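Local coordinates for protein lamina-associated polypeptide 2 isoforms alpha/zeta (PDB 2V0X) that dimerises through a long helical, coiled-coil domain as a component of the nuclear lamina, where it probably engages lamin A and chromatin, at residues S187-G190 / R191-W195; R112-E115 / A116-A120; Y168-D171 / A172-E176. The protein carries 2 engineered substitutions. All blocks are in the same frame, centred on the assembly; numbering follows the deposited sequence. Where two conformers were deposited one is given.

Contact 1 (S187-G190 / R191-W195); sequences STMG and RRYLW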
loop_
_atom_site.group_PDB
_atom_site.type_symbol
_atom_site.label_atom_id
_atom_site.label_comp_id
_atom_site.label_asym_id
_atom_site.label_seq_id
_atom_site.Cartn_x
_atom_site.Cartn_y
_atom_site.Cartn_z
ATOM N N SER B 187 -7.851 -3.317 -7.573
ATOM C CA SER B 187 -8.997 -2.450 -7.360
ATOM C C SER B 187 -9.682 -2.197 -8.718
ATOM O O SER B 187 -10.898 -2.327 -8.849
ATOM C CB SER B 187 -8.541 -1.123 -6.747
ATOM O OG SER B 187 -9.524 -0.112 -6.933
ATOM N N THR B 188 -8.872 -1.877 -9.722
ATOM C CA THR B 188 -9.345 -1.608 -11.070
ATOM C C THR B 188 -10.022 -2.845 -11.679
ATOM O O THR B 188 -11.056 -2.725 -12.314
ATOM C CB THR B 188 -8.176 -1.099 -11.939
ATOM O OG1 THR B 188 -7.660 0.102 -11.342
ATOM C CG2 THR B 188 -8.608 -0.812 -13.372
HETATM N N MSE B 189 -9.458 -4.030 -11.453
HETATM C CA MSE B 189 -10.060 -5.262 -11.956
HETATM C C MSE B 189 -11.468 -5.431 -11.334
HETATM O O MSE B 189 -12.460 -5.663 -12.032
HETATM C CB MSE B 189 -9.186 -6.468 -11.607
HETATM C CG MSE B 189 -9.741 -7.796 -12.137
HETATM SE SE MSE B 189 -8.949 -9.383 -11.326
HETATM C CE MSE B 189 -10.185 -9.597 -9.858
ATOM N N GLY B 190 -11.548 -5.276 -10.020
ATOM C CA GLY B 190 -12.822 -5.399 -9.349
ATOM C C GLY B 190 -13.856 -4.453 -9.938
ATOM O O GLY B 190 -14.986 -4.863 -10.225
ATOM N N ARG B 191 -13.458 -3.202 -10.165
ATOM C CA ARG B 191 -14.369 -2.198 -10.711
ATOM C C ARG B 191 -14.749 -2.435 -12.165
ATOM O O ARG B 191 -15.838 -2.043 -12.580
ATOM C CB ARG B 191 -13.828 -0.769 -10.495
ATOM C CG ARG B 191 -13.753 -0.365 -9.013
ATOM C CD ARG B 191 -13.117 1.011 -8.815
ATOM N NE ARG B 191 -13.935 2.096 -9.350
ATOM C CZ ARG B 191 -13.489 3.043 -10.171
ATOM N NH1 ARG B 191 -12.225 3.042 -10.566
ATOM N NH2 ARG B 191 -14.299 4.022 -10.562
ATOM N N ARG B 192 -13.859 -3.035 -12.949
ATOM C CA ARG B 192 -14.204 -3.347 -14.337
ATOM C C ARG B 192 -15.385 -4.340 -14.331
ATOM O O ARG B 192 -16.388 -4.122 -15.007
ATOM C CB ARG B 192 -13.012 -3.934 -15.080
ATOM C CG ARG B 192 -12.007 -2.891 -15.522
ATOM C CD ARG B 192 -10.882 -3.555 -16.255
ATOM N NE ARG B 192 -9.973 -2.567 -16.822
ATOM C CZ ARG B 192 -8.911 -2.880 -17.553
ATOM N NH1 ARG B 192 -8.646 -4.148 -17.799
ATOM N NH2 ARG B 192 -8.106 -1.932 -18.016
ATOM N N TYR B 193 -15.301 -5.379 -13.501
ATOM C CA TYR B 193 -16.386 -6.364 -13.403
ATOM C C TYR B 193 -17.654 -5.705 -12.889
ATOM O O TYR B 193 -18.754 -5.955 -13.388
ATOM C CB TYR B 193 -16.005 -7.514 -12.468
ATOM C CG TYR B 193 -15.100 -8.537 -13.111
ATOM C CD1 TYR B 193 -13.726 -8.537 -12.870
ATOM C CD2 TYR B 193 -15.625 -9.525 -13.946
ATOM C CE1 TYR B 193 -12.893 -9.502 -13.445
ATOM C CE2 TYR B 193 -14.809 -10.490 -14.524
ATOM C CZ TYR B 193 -13.443 -10.474 -14.269
ATOM O OH TYR B 193 -12.634 -11.435 -14.834
ATOM N N LEU B 194 -17.494 -4.824 -11.912
ATOM C CA LEU B 194 -18.634 -4.143 -11.339
ATOM C C LEU B 194 -19.384 -3.242 -12.311
ATOM O O LEU B 194 -20.612 -3.241 -12.318
ATOM C CB LEU B 194 -18.219 -3.337 -10.123
ATOM C CG LEU B 194 -19.358 -2.617 -9.408
ATOM C CD1 LEU B 194 -20.321 -3.645 -8.764
ATOM C CD2 LEU B 194 -18.760 -1.702 -8.349
ATOM N N TRP B 195 -18.647 -2.459 -13.100
ATOM C CA TRP B 195 -19.247 -1.538 -14.058
ATOM C C TRP B 195 -19.730 -2.158 -15.368
ATOM O O TRP B 195 -20.606 -1.596 -16.022
ATOM C CB TRP B 195 -18.327 -0.337 -14.321
ATOM C CG TRP B 195 -18.351 0.609 -13.183
ATOM C CD1 TRP B 195 -17.488 0.629 -12.113
ATOM C CD2 TRP B 195 -19.348 1.608 -12.913
ATOM N NE1 TRP B 195 -17.898 1.563 -11.198
ATOM C CE2 TRP B 195 -19.033 2.179 -11.659
ATOM C CE3 TRP B 195 -20.474 2.068 -13.604
ATOM C CZ2 TRP B 195 -19.808 3.189 -11.075
ATOM C CZ3 TRP B 195 -21.249 3.073 -13.029
ATOM C CH2 TRP B 195 -20.914 3.626 -11.774
HETATM O O HOH W 1 -9.846 1.372 -9.751
#
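Ser-187 and Arg-191 sit one turn apart on helix 152-196, tied by the backbone bond from Arg-191 N to Ser-187 O (3.0 Å) and again through a water. The water donates to Ser-187 OG and Thr-188 OG1 and accepts from Arg-191 NH1 (3.0 Å), in the plane of the guanidinium at its edge. A bend at chi3 (67°) brings NH1 to it; the same arginine salt-bridges Asp-107 of the second subunit through NE and gives NH1 to that subunit's Pro-75 O. Ser-187 OG also bonds Leu-110 O there.

Thr-188 turns OG1 to the Met-184 carbonyl, which puts methyl CG2 beside Arg-192 NE (4.1 Å), obliquely to its guanidinium. The extended Arg-192 passes CG within 3.4 Å of Thr-188 O on its way to the carbonyls of Leu-219, Ala-212 and Thr-210. At Met-189, a selenomethionine here, CG lies 3.8 Å from Tyr-193 CE1, in the ring plane at its edge. Gly-190 adds the backbone bond to Leu-194 N.

Around this turn, Met-189 packs on Ala-109 and Arg-112 of helix 100-146, Tyr-193 stacks on His-105 of that helix, Arg-192 reaches the end of helix 203-211 and the loop after it, and Arg-191 faces the partner subunit.

Contact 2 (R112-E115 / A116-A120); sequences RSYE and AAASA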
loop_
_atom_site.group_PDB
_atom_site.type_symbol
_atom_site.label_atom_id
_atom_site.label_comp_id
_atom_site.label_asym_id
_atom_site.label_seq_id
_atom_site.Cartn_x
_atom_site.Cartn_y
_atom_site.Cartn_z
ATOM N N ARG B 112 -7.174 -9.532 -2.879
ATOM C CA ARG B 112 -5.875 -9.194 -3.421
ATOM C C ARG B 112 -5.508 -7.784 -2.992
ATOM O O ARG B 112 -4.367 -7.550 -2.647
ATOM C CB ARG B 112 -5.869 -9.358 -4.941
ATOM C CG ARG B 112 -6.164 -10.803 -5.306
ATOM C CD ARG B 112 -5.184 -11.377 -6.270
ATOM N NE ARG B 112 -5.558 -11.095 -7.636
ATOM C CZ ARG B 112 -5.766 -12.023 -8.567
ATOM N NH1 ARG B 112 -5.640 -13.314 -8.287
ATOM N NH2 ARG B 112 -6.095 -11.649 -9.790
ATOM N N SER B 113 -6.488 -6.878 -2.931
ATOM C CA SER B 113 -6.210 -5.519 -2.476
ATOM C C SER B 113 -5.685 -5.583 -1.036
ATOM O O SER B 113 -4.704 -4.934 -0.689
ATOM C CB SER B 113 -7.474 -4.657 -2.510
ATOM O OG SER B 113 -7.886 -4.407 -3.850
ATOM N N TYR B 114 -6.338 -6.389 -0.211
ATOM C CA TYR B 114 -5.946 -6.514 1.181
ATOM C C TYR B 114 -4.537 -7.076 1.289
ATOM O O TYR B 114 -3.694 -6.550 2.024
ATOM C CB TYR B 114 -6.921 -7.419 1.943
ATOM C CG TYR B 114 -6.695 -7.468 3.441
ATOM C CD1 TYR B 114 -7.549 -6.799 4.306
ATOM C CD2 TYR B 114 -5.632 -8.190 3.994
ATOM C CE1 TYR B 114 -7.364 -6.841 5.681
ATOM C CE2 TYR B 114 -5.425 -8.233 5.390
ATOM C CZ TYR B 114 -6.303 -7.555 6.222
ATOM O OH TYR B 114 -6.153 -7.576 7.587
ATOM N N GLU B 115 -4.294 -8.137 0.531
ATOM C CA GLU B 115 -3.014 -8.820 0.562
ATOM C C GLU B 115 -1.869 -7.930 0.077
ATOM O O GLU B 115 -0.808 -7.927 0.670
ATOM C CB GLU B 115 -3.079 -10.116 -0.256
ATOM C CG GLU B 115 -1.865 -10.992 -0.034
ATOM C CD GLU B 115 -1.770 -12.161 -0.986
ATOM O OE1 GLU B 115 -2.823 -12.602 -1.493
ATOM O OE2 GLU B 115 -0.636 -12.635 -1.226
ATOM N N ALA B 116 -2.086 -7.196 -1.013
ATOM C CA ALA B 116 -1.063 -6.292 -1.538
ATOM C C ALA B 116 -0.720 -5.229 -0.489
ATOM O O ALA B 116 0.459 -4.926 -0.265
ATOM C CB ALA B 116 -1.544 -5.628 -2.847
ATOM N N ALA B 117 -1.745 -4.705 0.185
ATOM C CA ALA B 117 -1.574 -3.694 1.237
ATOM C C ALA B 117 -0.832 -4.246 2.458
ATOM O O ALA B 117 0.025 -3.567 3.051
ATOM C CB ALA B 117 -2.941 -3.172 1.676
ATOM N N ALA B 118 -1.200 -5.464 2.864
ATOM C CA ALA B 118 -0.572 -6.105 4.007
ATOM C C ALA B 118 0.927 -6.294 3.732
ATOM O O ALA B 118 1.765 -6.152 4.640
ATOM C CB ALA B 118 -1.233 -7.460 4.274
ATOM N N SER B 119 1.250 -6.659 2.495
ATOM C CA SER B 119 2.634 -6.857 2.081
ATOM C C SER B 119 3.399 -5.534 2.160
ATOM O O SER B 119 4.537 -5.502 2.602
ATOM C CB SER B 119 2.689 -7.396 0.647
ATOM O OG SER B 119 1.895 -8.553 0.536
ATOM N N ALA B 120 2.780 -4.455 1.683
ATOM C CA ALA B 120 3.383 -3.109 1.739
ATOM C C ALA B 120 3.607 -2.724 3.211
ATOM O O ALA B 120 4.589 -2.071 3.567
ATOM C CB ALA B 120 2.462 -2.111 1.055
#
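Ser-119 folds back onto Glu-115 one turn earlier in helix 100-146, the familiar alpha-helical arrangement in which a serine hydroxyl shares the i-4 carbonyl with its own backbone N-H. Starting at the root of the side chain, Ser-119 CB lies 3.5 Å from Glu-115 O. With OG beside the backbone N (chi1 -54°), the hydroxyl turns back toward the N-terminal end of the helix and donates to Glu-115 O at 2.8 Å. Without the hydroxyl, as with an alanine here, Glu-115 O would probably be left with the Ser-119 N-H as its one donor from these residues, and the turn would be gripped less firmly. The serine side chain also rests on Met-179 of helix 152-196 and on Val-57 of a loop.

Ahead of it run three alanines whose methyls keep close to the backbone: Ala-116 CB is 3.4 Å from Arg-112 O, and Ala-118 CB lies obliquely to the Tyr-114 ring, 4.4 Å from its CE2. Ala-116 packs on Met-179 and Ala-183 of its own chain, Ala-117 and Ala-118 on Met-184 of the second subunit. The Tyr-114 hydroxyl bonds Ile-71 O. At Glu-115 O the two donors, Ser-119 OG and Ser-119 N (3.0 Å), come in from opposite faces of the carbonyl plane.

Contact 3 (Y168-D171 / A172-E176); sequences YLCD and AAFDE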
loop_
_atom_site.group_PDB
_atom_site.type_symbol
_atom_site.label_atom_id
_atom_site.label_comp_id
_atom_site.label_asym_id
_atom_site.label_seq_id
_atom_site.Cartn_x
_atom_site.Cartn_y
_atom_site.Cartn_z
ATOM N N TYR B 168 19.286 -0.246 0.931
ATOM C CA TYR B 168 18.237 -1.182 1.336
ATOM C C TYR B 168 16.912 -0.411 1.304
ATOM O O TYR B 168 15.911 -0.883 0.770
ATOM C CB TYR B 168 18.498 -1.684 2.759
ATOM C CG TYR B 168 17.374 -2.525 3.339
ATOM C CD1 TYR B 168 17.418 -3.921 3.298
ATOM C CD2 TYR B 168 16.269 -1.924 3.929
ATOM C CE1 TYR B 168 16.379 -4.689 3.841
ATOM C CE2 TYR B 168 15.241 -2.674 4.462
ATOM C CZ TYR B 168 15.296 -4.047 4.424
ATOM O OH TYR B 168 14.275 -4.759 5.010
ATOM N N LEU B 169 16.940 0.802 1.847
ATOM C CA LEU B 169 15.763 1.656 1.891
ATOM C C LEU B 169 15.241 2.009 0.497
ATOM O O LEU B 169 14.038 2.054 0.287
ATOM C CB LEU B 169 16.057 2.912 2.697
ATOM C CG LEU B 169 16.245 2.641 4.186
ATOM C CD1 LEU B 169 16.942 3.803 4.850
ATOM C CD2 LEU B 169 14.910 2.346 4.852
ATOM N N CYS B 170 16.148 2.234 -0.450
ATOM C CA CYS B 170 15.749 2.543 -1.814
ATOM C C CYS B 170 15.094 1.293 -2.408
ATOM O O CYS B 170 14.060 1.398 -3.063
ATOM C CB CYS B 170 16.945 2.991 -2.672
ATOM S SG CYS B 170 16.435 3.809 -4.235
ATOM N N ASP B 171 15.678 0.115 -2.155
ATOM C CA ASP B 171 15.106 -1.147 -2.643
ATOM C C ASP B 171 13.700 -1.352 -2.061
ATOM O O ASP B 171 12.758 -1.658 -2.788
ATOM C CB ASP B 171 15.984 -2.355 -2.258
ATOM C CG ASP B 171 17.315 -2.391 -3.008
ATOM O OD1 ASP B 171 17.434 -1.758 -4.084
ATOM O OD2 ASP B 171 18.247 -3.060 -2.508
ATOM N N ALA B 172 13.565 -1.167 -0.752
ATOM C CA ALA B 172 12.276 -1.312 -0.074
ATOM C C ALA B 172 11.233 -0.365 -0.686
ATOM O O ALA B 172 10.082 -0.758 -0.923
ATOM C CB ALA B 172 12.426 -1.044 1.413
ATOM N N ALA B 173 11.648 0.863 -0.983
ATOM C CA ALA B 173 10.751 1.849 -1.576
ATOM C C ALA B 173 10.236 1.361 -2.948
ATOM O O ALA B 173 9.071 1.576 -3.291
ATOM C CB ALA B 173 11.466 3.203 -1.704
ATOM N N PHE B 174 11.092 0.716 -3.736
ATOM C CA PHE B 174 10.651 0.194 -5.025
ATOM C C PHE B 174 9.698 -0.998 -4.839
ATOM O O PHE B 174 8.750 -1.157 -5.601
ATOM C CB PHE B 174 11.836 -0.159 -5.932
ATOM C CG PHE B 174 12.390 1.027 -6.656
ATOM C CD1 PHE B 174 13.227 1.931 -6.001
ATOM C CD2 PHE B 174 11.980 1.317 -7.948
ATOM C CE1 PHE B 174 13.636 3.114 -6.619
ATOM C CE2 PHE B 174 12.381 2.494 -8.577
ATOM C CZ PHE B 174 13.209 3.396 -7.905
ATOM N N ASP B 175 9.935 -1.813 -3.816
ATOM C CA ASP B 175 9.041 -2.938 -3.530
ATOM C C ASP B 175 7.659 -2.411 -3.056
ATOM O O ASP B 175 6.623 -2.977 -3.407
ATOM C CB ASP B 175 9.687 -3.877 -2.508
ATOM C CG ASP B 175 10.858 -4.680 -3.113
ATOM O OD1 ASP B 175 10.877 -4.913 -4.340
ATOM O OD2 ASP B 175 11.773 -5.067 -2.372
ATOM N N GLU B 176 7.658 -1.306 -2.305
ATOM C CA GLU B 176 6.413 -0.693 -1.815
ATOM C C GLU B 176 5.618 -0.172 -3.014
ATOM O O GLU B 176 4.396 -0.349 -3.096
ATOM C CB GLU B 176 6.710 0.476 -0.863
ATOM C CG GLU B 176 7.529 0.091 0.349
ATOM C CD GLU B 176 7.832 1.255 1.284
ATOM O OE1 GLU B 176 8.369 2.287 0.828
ATOM O OE2 GLU B 176 7.560 1.117 2.491
#
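Cys-170 and Phe-174 make a sulfur-aromatic contact between successive turns of helix 152-196, on a partly buried stretch between the short helix 35-46 and the second subunit. The sulfur stands at the ring edge: Cys-170 SG is 5.0 Å from the centroid of the Phe-174 ring and 78° off its normal, with CE1 its nearest ring atom at 3.7 Å. With SG anti to the backbone N (chi1 -165°), the thiol leans up the helix to meet the ring. The same ring edge also faces the backbone, since Cys-170 O lies 3.1 Å from Phe-174 CD1, at the ring edge and near its plane, so one carbonyl receives the amide N-H of Phe-174 and has an aromatic C-H beside it. Beyond this turn the phenyl packs on Leu-35, Ser-38 and Ile-39 of helix 35-46.

In the coiled-coil dimer, two long helices of each chain pack with two of the other, and this turn shows how: Leu-169 meets Leu-169 of the second subunit, Ala-173 meets its Ala-124, and Cys-170 its Lys-132. Towards helix 100-146 of the same chain, Tyr-168 packs on His-126 and Val-130, while its CE2 comes to 4.5 Å from Ala-172 CB, obliquely to the ring. Tyr-61, from a loop, touches both residues of that pair.

The same Tyr-61 gives its hydroxyl as a hydrogen-bonding partner to Asp-175 OD2. Asp-171, one turn earlier, is exposed, and its OD1 stays 6.8 Å from Asp-175 OD2.

All three contacts are short stretches of the two long helices that follow each other in the chain: contact 2 on helix 100-146, contacts 1 and 3 on helix 152-196. Contacts 1 and 2 have centres about 17 Å apart yet touch, with Ser-187 N 3.9 Å from Ser-113 OG and Met-189 SE 4.0 Å from Arg-112 NH2. Contact 3 stands about 16 Å from contact 2, centre to centre, with nearest atoms about 4 Å apart. Contacts 1 and 3 share a helix but lie about 29 Å apart by centres, on opposite sides of the chain's centre. Each one reaches the second subunit, which spreads the dimer interface along both helices.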